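Local atomic coordinates of mandelate racemase / muconate lactonizing enzyme, C-terminal domain protein (Pseudovibrio sp. JE062, PDB entry 4JHM), a protein that belongs to the enolase superfamily, joining an alpha/beta capping domain to a TIM-barrel domain, and is otherwise of unassigned function. Residues R71-G76 and N89-A94; S136-P141 and F150-D155; W218-A223 and C320-Q325. One frame throughout, in Å; residues are numbered along the deposited sequence.

Interaction 1: R71-G76 and N89-A94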
loop_
_atom_site.group_PDB
_atom_site.type_symbol
_atom_site.label_atom_id
_atom_site.label_comp_id
_atom_site.label_asym_id
_atom_site.label_seq_id
_atom_site.Cartn_x
_atom_site.Cartn_y
_atom_site.Cartn_z
ATOM N N ARG A 71 -37.170 -13.669 -24.985
ATOM C CA ARG A 71 -38.624 -13.587 -25.083
ATOM C C ARG A 71 -39.212 -12.606 -24.076
ATOM O O ARG A 71 -40.150 -11.880 -24.386
ATOM C CB ARG A 71 -39.253 -14.963 -24.858
ATOM C CG ARG A 71 -40.775 -14.944 -24.839
ATOM C CD ARG A 71 -41.348 -16.347 -24.723
ATOM N NE ARG A 71 -42.685 -16.441 -25.302
ATOM C CZ ARG A 71 -43.814 -16.362 -24.608
ATOM N NH1 ARG A 71 -43.784 -16.190 -23.292
ATOM N NH2 ARG A 71 -44.982 -16.459 -25.235
ATOM N N THR A 72 -38.663 -12.599 -22.865
ATOM C CA THR A 72 -39.208 -11.795 -21.782
ATOM C C THR A 72 -38.747 -10.343 -21.872
ATOM O O THR A 72 -39.329 -9.457 -21.248
ATOM C CB THR A 72 -38.820 -12.383 -20.408
ATOM O OG1 THR A 72 -37.401 -12.309 -20.223
ATOM C CG2 THR A 72 -39.258 -13.831 -20.311
ATOM N N ILE A 73 -37.707 -10.104 -22.664
ATOM C CA ILE A 73 -37.104 -8.781 -22.773
ATOM C C ILE A 73 -37.715 -7.947 -23.895
ATOM O O ILE A 73 -38.045 -6.775 -23.700
ATOM C CB ILE A 73 -35.597 -8.895 -23.055
ATOM C CG1 ILE A 73 -34.861 -9.436 -21.829
ATOM C CG2 ILE A 73 -35.026 -7.544 -23.449
ATOM C CD1 ILE A 73 -33.407 -9.763 -22.094
ATOM N N VAL A 74 -37.876 -8.569 -25.060
ATOM C CA VAL A 74 -38.115 -7.842 -26.310
ATOM C C VAL A 74 -39.519 -7.268 -26.539
ATOM O O VAL A 74 -39.679 -6.384 -27.379
ATOM C CB VAL A 74 -37.749 -8.710 -27.535
ATOM C CG1 VAL A 74 -36.279 -9.095 -27.495
ATOM C CG2 VAL A 74 -38.632 -9.944 -27.609
ATOM N N PRO A 75 -40.541 -7.756 -25.818
ATOM C CA PRO A 75 -41.859 -7.167 -26.073
ATOM C C PRO A 75 -41.875 -5.649 -25.874
ATOM O O PRO A 75 -42.624 -4.944 -26.552
ATOM C CB PRO A 75 -42.759 -7.855 -25.042
ATOM C CG PRO A 75 -42.077 -9.140 -24.736
ATOM C CD PRO A 75 -40.607 -8.836 -24.820
ATOM N N GLY A 76 -41.045 -5.159 -24.957
ATOM C CA GLY A 76 -40.971 -3.733 -24.652
ATOM C C GLY A 76 -40.214 -2.919 -25.687
ATOM O O GLY A 76 -40.235 -1.688 -25.645
ATOM N N ASN A 89 -29.383 0.636 -24.553
ATOM C CA ASN A 89 -28.493 -0.053 -23.639
ATOM C C ASN A 89 -28.919 0.222 -22.209
ATOM O O ASN A 89 -29.083 -0.696 -21.406
ATOM C CB ASN A 89 -27.063 0.428 -23.859
ATOM C CG ASN A 89 -26.037 -0.598 -23.456
ATOM O OD1 ASN A 89 -25.738 -0.761 -22.277
ATOM N ND2 ASN A 89 -25.484 -1.300 -24.439
ATOM N N ASN A 90 -29.105 1.498 -21.900
ATOM C CA ASN A 90 -29.603 1.900 -20.598
ATOM C C ASN A 90 -30.851 1.093 -20.276
ATOM O O ASN A 90 -30.923 0.408 -19.262
ATOM C CB ASN A 90 -29.921 3.397 -20.601
ATOM C CG ASN A 90 -29.968 3.989 -19.207
ATOM O OD1 ASN A 90 -30.859 4.776 -18.880
ATOM N ND2 ASN A 90 -29.002 3.621 -18.377
ATOM N N TRP A 91 -31.824 1.160 -21.173
ATOM C CA TRP A 91 -33.082 0.442 -21.016
ATOM C C TRP A 91 -32.870 -1.066 -20.799
ATOM O O TRP A 91 -33.544 -1.678 -19.975
ATOM C CB TRP A 91 -33.946 0.695 -22.251
ATOM C CG TRP A 91 -35.325 0.146 -22.184
ATOM C CD1 TRP A 91 -36.432 0.769 -21.693
ATOM C CD2 TRP A 91 -35.759 -1.131 -22.661
ATOM N NE1 TRP A 91 -37.529 -0.047 -21.821
ATOM C CE2 TRP A 91 -37.141 -1.220 -22.412
ATOM C CE3 TRP A 91 -35.112 -2.209 -23.271
ATOM C CZ2 TRP A 91 -37.887 -2.347 -22.748
ATOM C CZ3 TRP A 91 -35.853 -3.326 -23.603
ATOM C CH2 TRP A 91 -37.227 -3.386 -23.342
ATOM N N LEU A 92 -31.923 -1.654 -21.526
ATOM C CA LEU A 92 -31.668 -3.095 -21.452
ATOM C C LEU A 92 -31.070 -3.530 -20.118
ATOM O O LEU A 92 -31.363 -4.622 -19.628
ATOM C CB LEU A 92 -30.739 -3.531 -22.586
ATOM C CG LEU A 92 -31.388 -3.540 -23.971
ATOM C CD1 LEU A 92 -30.343 -3.749 -25.060
ATOM C CD2 LEU A 92 -32.481 -4.602 -24.052
ATOM N N GLY A 93 -30.227 -2.678 -19.541
ATOM C CA GLY A 93 -29.607 -2.965 -18.251
ATOM C C GLY A 93 -30.583 -2.945 -17.081
ATOM O O GLY A 93 -30.221 -3.307 -15.962
ATOM N N ALA A 94 -31.817 -2.519 -17.329
ATOM C CA ALA A 94 -32.844 -2.506 -16.293
ATOM C C ALA A 94 -33.847 -3.648 -16.477
ATOM O O ALA A 94 -34.787 -3.784 -15.689
ATOM C CB ALA A 94 -33.569 -1.168 -16.287
#

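Interaction 2: S136-P141 and F150-D155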
loop_
_atom_site.group_PDB
_atom_site.type_symbol
_atom_site.label_atom_id
_atom_site.label_comp_id
_atom_site.label_asym_id
_atom_site.label_seq_id
_atom_site.Cartn_x
_atom_site.Cartn_y
_atom_site.Cartn_z
ATOM N N SER A 136 -5.371 -12.406 -38.219
ATOM C CA SER A 136 -6.179 -13.383 -37.502
ATOM C C SER A 136 -5.313 -14.519 -36.971
ATOM O O SER A 136 -4.177 -14.699 -37.401
ATOM C CB SER A 136 -7.252 -13.959 -38.425
ATOM O OG SER A 136 -6.670 -14.625 -39.536
ATOM N N TYR A 137 -5.854 -15.279 -36.025
ATOM C CA TYR A 137 -5.254 -16.552 -35.644
ATOM C C TYR A 137 -6.288 -17.668 -35.764
ATOM O O TYR A 137 -7.477 -17.458 -35.528
ATOM C CB TYR A 137 -4.671 -16.501 -34.225
ATOM C CG TYR A 137 -5.681 -16.253 -33.125
ATOM C CD1 TYR A 137 -6.410 -17.299 -32.570
ATOM C CD2 TYR A 137 -5.891 -14.974 -32.626
ATOM C CE1 TYR A 137 -7.330 -17.072 -31.561
ATOM C CE2 TYR A 137 -6.805 -14.737 -31.616
ATOM C CZ TYR A 137 -7.523 -15.787 -31.088
ATOM O OH TYR A 137 -8.439 -15.551 -30.092
ATOM N N ALA A 138 -5.829 -18.849 -36.156
ATOM C CA ALA A 138 -6.696 -20.013 -36.212
ATOM C C ALA A 138 -6.911 -20.536 -34.796
ATOM O O ALA A 138 -5.957 -20.909 -34.110
ATOM C CB ALA A 138 -6.079 -21.088 -37.092
ATOM N N SER A 139 -8.162 -20.538 -34.350
ATOM C CA SER A 139 -8.497 -21.036 -33.022
ATOM C C SER A 139 -8.915 -22.490 -33.173
ATOM O O SER A 139 -9.974 -22.781 -33.724
ATOM C CB SER A 139 -9.621 -20.204 -32.418
ATOM O OG SER A 139 -9.532 -20.179 -31.008
ATOM N N THR A 140 -8.075 -23.400 -32.691
ATOM C CA THR A 140 -8.160 -24.805 -33.090
ATOM C C THR A 140 -9.079 -25.634 -32.204
ATOM O O THR A 140 -9.349 -25.266 -31.064
ATOM C CB THR A 140 -6.771 -25.471 -33.061
ATOM O OG1 THR A 140 -6.492 -25.948 -31.738
ATOM C CG2 THR A 140 -5.693 -24.484 -33.483
ATOM N N PRO A 141 -9.556 -26.769 -32.733
ATOM C CA PRO A 141 -10.272 -27.739 -31.921
ATOM C C PRO A 141 -9.296 -28.594 -31.122
ATOM O O PRO A 141 -8.081 -28.500 -31.317
ATOM C CB PRO A 141 -10.993 -28.595 -32.962
ATOM C CG PRO A 141 -10.099 -28.557 -34.153
ATOM C CD PRO A 141 -9.452 -27.196 -34.141
ATOM N N PHE A 150 -0.479 -32.052 -35.855
ATOM C CA PHE A 150 0.522 -31.630 -36.834
ATOM C C PHE A 150 -0.062 -31.397 -38.229
ATOM O O PHE A 150 0.213 -30.366 -38.845
ATOM C CB PHE A 150 1.684 -32.627 -36.894
ATOM C CG PHE A 150 2.352 -32.864 -35.566
ATOM C CD1 PHE A 150 2.583 -31.818 -34.690
ATOM C CD2 PHE A 150 2.760 -34.138 -35.200
ATOM C CE1 PHE A 150 3.199 -32.039 -33.471
ATOM C CE2 PHE A 150 3.379 -34.365 -33.983
ATOM C CZ PHE A 150 3.599 -33.314 -33.119
ATOM N N PRO A 151 -0.860 -32.352 -38.742
ATOM C CA PRO A 151 -1.509 -32.103 -40.028
ATOM C C PRO A 151 -2.328 -30.818 -40.006
ATOM O O PRO A 151 -2.194 -29.980 -40.894
ATOM C CB PRO A 151 -2.423 -33.319 -40.204
ATOM C CG PRO A 151 -1.772 -34.399 -39.411
ATOM C CD PRO A 151 -1.132 -33.711 -38.238
ATOM N N TYR A 152 -3.160 -30.663 -38.984
ATOM C CA TYR A 152 -4.000 -29.484 -38.857
ATOM C C TYR A 152 -3.163 -28.208 -38.877
ATOM O O TYR A 152 -3.496 -27.247 -39.570
ATOM C CB TYR A 152 -4.824 -29.547 -37.568
ATOM C CG TYR A 152 -5.632 -28.300 -37.319
ATOM C CD1 TYR A 152 -5.092 -27.229 -36.620
ATOM C CD2 TYR A 152 -6.928 -28.180 -37.796
ATOM C CE1 TYR A 152 -5.823 -26.079 -36.393
ATOM C CE2 TYR A 152 -7.667 -27.031 -37.574
ATOM C CZ TYR A 152 -7.106 -25.985 -36.871
ATOM O OH TYR A 152 -7.831 -24.840 -36.643
ATOM N N ILE A 153 -2.079 -28.194 -38.111
ATOM C CA ILE A 153 -1.209 -27.025 -38.070
ATOM C C ILE A 153 -0.552 -26.799 -39.431
ATOM O O ILE A 153 -0.298 -25.661 -39.821
ATOM C CB ILE A 153 -0.133 -27.159 -36.976
ATOM C CG1 ILE A 153 -0.783 -27.090 -35.591
ATOM C CG2 ILE A 153 0.915 -26.063 -37.120
ATOM C CD1 ILE A 153 0.148 -27.447 -34.454
ATOM N N ASP A 154 -0.289 -27.882 -40.156
ATOM C CA ASP A 154 0.322 -27.777 -41.476
ATOM C C ASP A 154 -0.621 -27.125 -42.496
ATOM O O ASP A 154 -0.171 -26.383 -43.369
ATOM C CB ASP A 154 0.798 -29.150 -41.962
ATOM C CG ASP A 154 2.056 -29.622 -41.242
ATOM O OD1 ASP A 154 2.669 -28.818 -40.508
ATOM O OD2 ASP A 154 2.437 -30.796 -41.410
ATOM N N ASP A 155 -1.921 -27.396 -42.387
ATOM C CA ASP A 155 -2.916 -26.670 -43.177
ATOM C C ASP A 155 -2.895 -25.197 -42.797
ATOM O O ASP A 155 -2.706 -24.329 -43.645
ATOM C CB ASP A 155 -4.326 -27.205 -42.927
ATOM C CG ASP A 155 -4.558 -28.556 -43.545
ATOM O OD1 ASP A 155 -3.851 -28.904 -44.514
ATOM O OD2 ASP A 155 -5.462 -29.268 -43.061
#

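Interaction 3: W218-A223 and C320-Q325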
loop_
_atom_site.group_PDB
_atom_site.type_symbol
_atom_site.label_atom_id
_atom_site.label_comp_id
_atom_site.label_asym_id
_atom_site.label_seq_id
_atom_site.Cartn_x
_atom_site.Cartn_y
_atom_site.Cartn_z
ATOM N N TRP A 218 6.296 -17.873 -26.754
ATOM C CA TRP A 218 4.909 -18.021 -27.185
ATOM C C TRP A 218 4.157 -16.732 -26.912
ATOM O O TRP A 218 4.606 -15.894 -26.136
ATOM C CB TRP A 218 4.227 -19.186 -26.480
ATOM C CG TRP A 218 4.617 -20.503 -27.035
ATOM C CD1 TRP A 218 5.848 -20.865 -27.488
ATOM C CD2 TRP A 218 3.779 -21.655 -27.184
ATOM N NE1 TRP A 218 5.830 -22.167 -27.919
ATOM C CE2 TRP A 218 4.570 -22.676 -27.740
ATOM C CE3 TRP A 218 2.434 -21.918 -26.906
ATOM C CZ2 TRP A 218 4.064 -23.940 -28.026
ATOM C CZ3 TRP A 218 1.933 -23.169 -27.188
ATOM C CH2 TRP A 218 2.746 -24.167 -27.742
ATOM N N GLU A 219 3.001 -16.593 -27.548
ATOM C CA GLU A 219 2.323 -15.307 -27.657
ATOM C C GLU A 219 1.554 -14.941 -26.393
ATOM O O GLU A 219 1.806 -13.895 -25.799
ATOM C CB GLU A 219 1.409 -15.317 -28.888
ATOM C CG GLU A 219 0.623 -14.038 -29.122
ATOM C CD GLU A 219 1.502 -12.864 -29.488
ATOM O OE1 GLU A 219 2.740 -13.028 -29.510
ATOM O OE2 GLU A 219 0.950 -11.774 -29.754
ATOM N N TRP A 220 0.612 -15.788 -25.985
ATOM C CA TRP A 220 -0.105 -15.555 -24.734
ATOM C C TRP A 220 -0.728 -16.812 -24.136
ATOM O O TRP A 220 -1.073 -17.750 -24.849
ATOM C CB TRP A 220 -1.159 -14.445 -24.893
ATOM C CG TRP A 220 -2.454 -14.840 -25.538
ATOM C CD1 TRP A 220 -3.283 -15.859 -25.171
ATOM C CD2 TRP A 220 -3.093 -14.179 -26.628
ATOM N NE1 TRP A 220 -4.387 -15.892 -25.988
ATOM C CE2 TRP A 220 -4.295 -14.864 -26.888
ATOM C CE3 TRP A 220 -2.756 -13.082 -27.426
ATOM C CZ2 TRP A 220 -5.162 -14.487 -27.909
ATOM C CZ3 TRP A 220 -3.617 -12.705 -28.437
ATOM C CH2 TRP A 220 -4.808 -13.405 -28.669
ATOM N N LEU A 221 -0.846 -16.813 -22.811
ATOM C CA LEU A 221 -1.547 -17.855 -22.081
ATOM C C LEU A 221 -2.920 -17.332 -21.699
ATOM O O LEU A 221 -3.037 -16.387 -20.921
ATOM C CB LEU A 221 -0.774 -18.247 -20.817
ATOM C CG LEU A 221 -1.513 -19.176 -19.843
ATOM C CD1 LEU A 221 -2.043 -20.397 -20.576
ATOM C CD2 LEU A 221 -0.630 -19.602 -18.679
ATOM N N GLU A 222 -3.957 -17.952 -22.241
ATOM C CA GLU A 222 -5.320 -17.493 -22.013
ATOM C C GLU A 222 -6.022 -18.355 -20.968
ATOM O O GLU A 222 -6.027 -19.580 -21.062
ATOM C CB GLU A 222 -6.105 -17.499 -23.336
ATOM C CG GLU A 222 -7.615 -17.428 -23.176
ATOM C CD GLU A 222 -8.348 -17.333 -24.500
ATOM O OE1 GLU A 222 -7.800 -16.730 -25.452
ATOM O OE2 GLU A 222 -9.480 -17.862 -24.582
ATOM N N ALA A 223 -6.613 -17.708 -19.969
ATOM C CA ALA A 223 -7.420 -18.410 -18.978
ATOM C C ALA A 223 -6.608 -19.485 -18.257
ATOM O O ALA A 223 -6.940 -20.666 -18.331
ATOM C CB ALA A 223 -8.637 -19.032 -19.646
ATOM N N CYS A 320 -5.460 -3.820 -30.374
ATOM C CA CYS A 320 -5.887 -5.215 -30.506
ATOM C C CYS A 320 -5.074 -5.758 -31.670
ATOM O O CYS A 320 -4.991 -5.107 -32.703
ATOM C CB CYS A 320 -7.389 -5.337 -30.795
ATOM S SG CYS A 320 -7.948 -6.992 -31.321
ATOM N N ASN A 321 -4.469 -6.931 -31.503
ATOM C CA ASN A 321 -3.570 -7.483 -32.518
ATOM C C ASN A 321 -4.214 -8.513 -33.429
ATOM O O ASN A 321 -3.793 -8.663 -34.571
ATOM C CB ASN A 321 -2.351 -8.140 -31.869
ATOM C CG ASN A 321 -1.481 -7.157 -31.116
ATOM O OD1 ASN A 321 -1.278 -6.025 -31.548
ATOM N ND2 ASN A 321 -0.949 -7.595 -29.987
ATOM N N PHE A 322 -5.214 -9.238 -32.938
ATOM C CA PHE A 322 -5.777 -10.340 -33.721
ATOM C C PHE A 322 -7.303 -10.418 -33.751
ATOM O O PHE A 322 -8.000 -9.845 -32.917
ATOM C CB PHE A 322 -5.243 -11.680 -33.210
ATOM C CG PHE A 322 -3.750 -11.803 -33.259
ATOM C CD1 PHE A 322 -3.108 -12.143 -34.439
ATOM C CD2 PHE A 322 -2.988 -11.596 -32.118
ATOM C CE1 PHE A 322 -1.732 -12.262 -34.486
ATOM C CE2 PHE A 322 -1.611 -11.715 -32.157
ATOM C CZ PHE A 322 -0.982 -12.047 -33.345
ATOM N N PHE A 323 -7.795 -11.151 -34.742
ATOM C CA PHE A 323 -9.196 -11.524 -34.855
ATOM C C PHE A 323 -9.243 -13.034 -34.740
ATOM O O PHE A 323 -8.601 -13.737 -35.521
ATOM C CB PHE A 323 -9.759 -11.085 -36.209
ATOM C CG PHE A 323 -11.016 -11.799 -36.608
ATOM C CD1 PHE A 323 -10.958 -12.983 -37.323
ATOM C CD2 PHE A 323 -12.258 -11.280 -36.290
ATOM C CE1 PHE A 323 -12.117 -13.642 -37.703
ATOM C CE2 PHE A 323 -13.422 -11.933 -36.666
ATOM C CZ PHE A 323 -13.351 -13.116 -37.373
ATOM N N GLU A 324 -9.981 -13.530 -33.752
ATOM C CA GLU A 324 -10.088 -14.963 -33.533
ATOM C C GLU A 324 -10.875 -15.603 -34.676
ATOM O O GLU A 324 -12.043 -15.289 -34.894
ATOM C CB GLU A 324 -10.760 -15.246 -32.192
ATOM C CG GLU A 324 -10.910 -16.723 -31.867
ATOM C CD GLU A 324 -11.289 -16.972 -30.423
ATOM O OE1 GLU A 324 -10.983 -18.072 -29.922
ATOM O OE2 GLU A 324 -11.890 -16.076 -29.787
ATOM N N GLN A 325 -10.218 -16.491 -35.410
ATOM C CA GLN A 325 -10.855 -17.188 -36.517
ATOM C C GLN A 325 -10.798 -18.688 -36.286
ATOM O O GLN A 325 -9.740 -19.308 -36.427
ATOM C CB GLN A 325 -10.153 -16.855 -37.834
ATOM C CG GLN A 325 -10.709 -17.602 -39.036
ATOM C CD GLN A 325 -12.013 -17.013 -39.529
ATOM O OE1 GLN A 325 -13.094 -17.542 -39.261
ATOM N NE2 GLN A 325 -11.920 -15.902 -40.242
#

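Interaction 1: R71-G76 and N89-A94
Trp91 reaches the chain of 71-76 with the far edge of its indole. Trp91 CH2 lies 3.5 Å from the backbone oxygen Ile73 O, which sits at the ring edge near the ring plane, and Trp91 CZ2 comes within 3.8 Å of Gly76 O, met obliquely. Beside this edge Ile73 turns its CG2 branch to Leu92, 3.9 Å from Leu92 CD2, the two side chains crossing at about a right angle; the same methyl stands 4.3 Å from Trp91 CZ3. The indole gets there because CG is anti to the backbone N (chi1 -174°), which carries the ring away from helix 85-92. Its six-membered ring lies beside the Gly76 backbone, with Trp91 CH2 3.8 Å from Gly76 C. The contact thus joins the ends of two consecutive helices, 65-73 with its 3-10 extension and 85-92, in the capping domain of the enolase superfamily fold. Farther out, Arg95 makes a cation-pi contact with Trp91 and donates from NE to the oxygen Trp91 O. Ile107 of helix 100-119 packs against both Ile73 and Leu92, and on the backbone of 71-76 Thr72 O accepts a hydrogen bond from Asn60 ND2 of a second subunit.

Interaction 2: S136-P141 and F150-D155
The phenol of Tyr152 runs from helix 149-159 to the chain following strand 133-139, where Thr140 and Pro141 receive it. The dense part of the contact is here. Thr140 CG2 approaches Tyr152 CE1 to 3.3 Å, and Thr140 CB follows at 3.5 Å from Tyr152 CE1. Pro141 lies on the same side of the ring but meets other atoms of it, with Pro141 CD 3.8 Å from Tyr152 CZ; the proline and tyrosine side chains arrive from opposite directions. Both neighbours meet the ring obliquely. The hydroxyl of Thr140 donates to its own neighbour, Thr140 OG1 lying 3.0 Å from Pro141 O and tilted 32° from the carbonyl plane. The same rotation about the first torsion (chi1 86°) that turns OG1 to this oxygen sets CG2 opposite the carbonyl carbon and so puts it, with CB, against the tyrosine.

Toward Ala138 the packing slackens, for Ala138 CB is 4.2 Å from Tyr152 OH and makes a marginal touch. The helix is exposed to solvent at Pro151 and Asp155. The phenol oxygen has its polar partner beyond both segments, in a hydrogen bond with the backbone oxygen of Tyr327.

Strand 133-139, helix 149-159 and strand 163-167 form a beta-alpha-beta unit of the barrel, and the contact joins the chain leaving its first strand to its helix. Ile164 of strand 163-167 touches Thr140, while helix 172-186 packs beside Ile153 and Phe150 through Val182, Tyr186 and Ala181.

Interaction 3: W218-A223 and C320-Q325
Strands 220-222 and 323-326 belong to the barrel of the enolase C-terminal domain but are not paired with each other, and the contact spans its interior near the start of both strands. Phe322 carries it from one side, Glu219 and Trp220 from the other. Glu219 OE2 lies at the edge of the phenyl ring, in its plane, 3.5 Å from Phe322 CE2 and 4.1 Å from Phe322 CZ. The carboxylate is turned almost perpendicular to the ring, the planes being 88° apart, and the two side chains come from opposite directions. The glutamate chain starts out extended from its backbone N (chi1 179°), then bends at chi2 (67°) before its carboxylate meets the ring edge. Next to it, Trp220 CZ3 approaches Phe322 CD2 to 3.9 Å. The indole and phenyl slide past one another in opposite directions, and each meets the other obliquely.

Met194 of strand 192-196 touches all three side chains, and Tyr137 and Lys135 of strand 133-139 pack on Phe322. Glu297 accepts from the backbone N of Asn321 and of Phe322, fixing the chain that bears the ring.

Farther along the strands Glu222 and Glu324 each form a salt bridge with Lys165. At Glu219, OE1 is held by a salt bridge to Arg192, whereas OE2 faces the ring's C-H edge, whose slight positive character probably makes the approach mildly attractive.

Interactions 2 and 3 both belong to the barrel, and their centres are about 14 Å apart; interaction 1 lies in the capping domain on the opposite side of the chain's centre, its centre about 39 Å and 33 Å from theirs. Interactions 2 and 3 meet through neighbouring strands 133-139 and 323-326, where Ser139 OG and Glu324 OE1 are 2.8 Å apart, a probable hydrogen bond. Interaction 1 is partly buried and close to another subunit, whereas the other two are buried. All three turn on an aromatic side chain, but its partners differ: backbone oxygens and aliphatic groups between helices, a threonine methyl and proline between strand and helix, a carboxylate and a second ring inside the barrel.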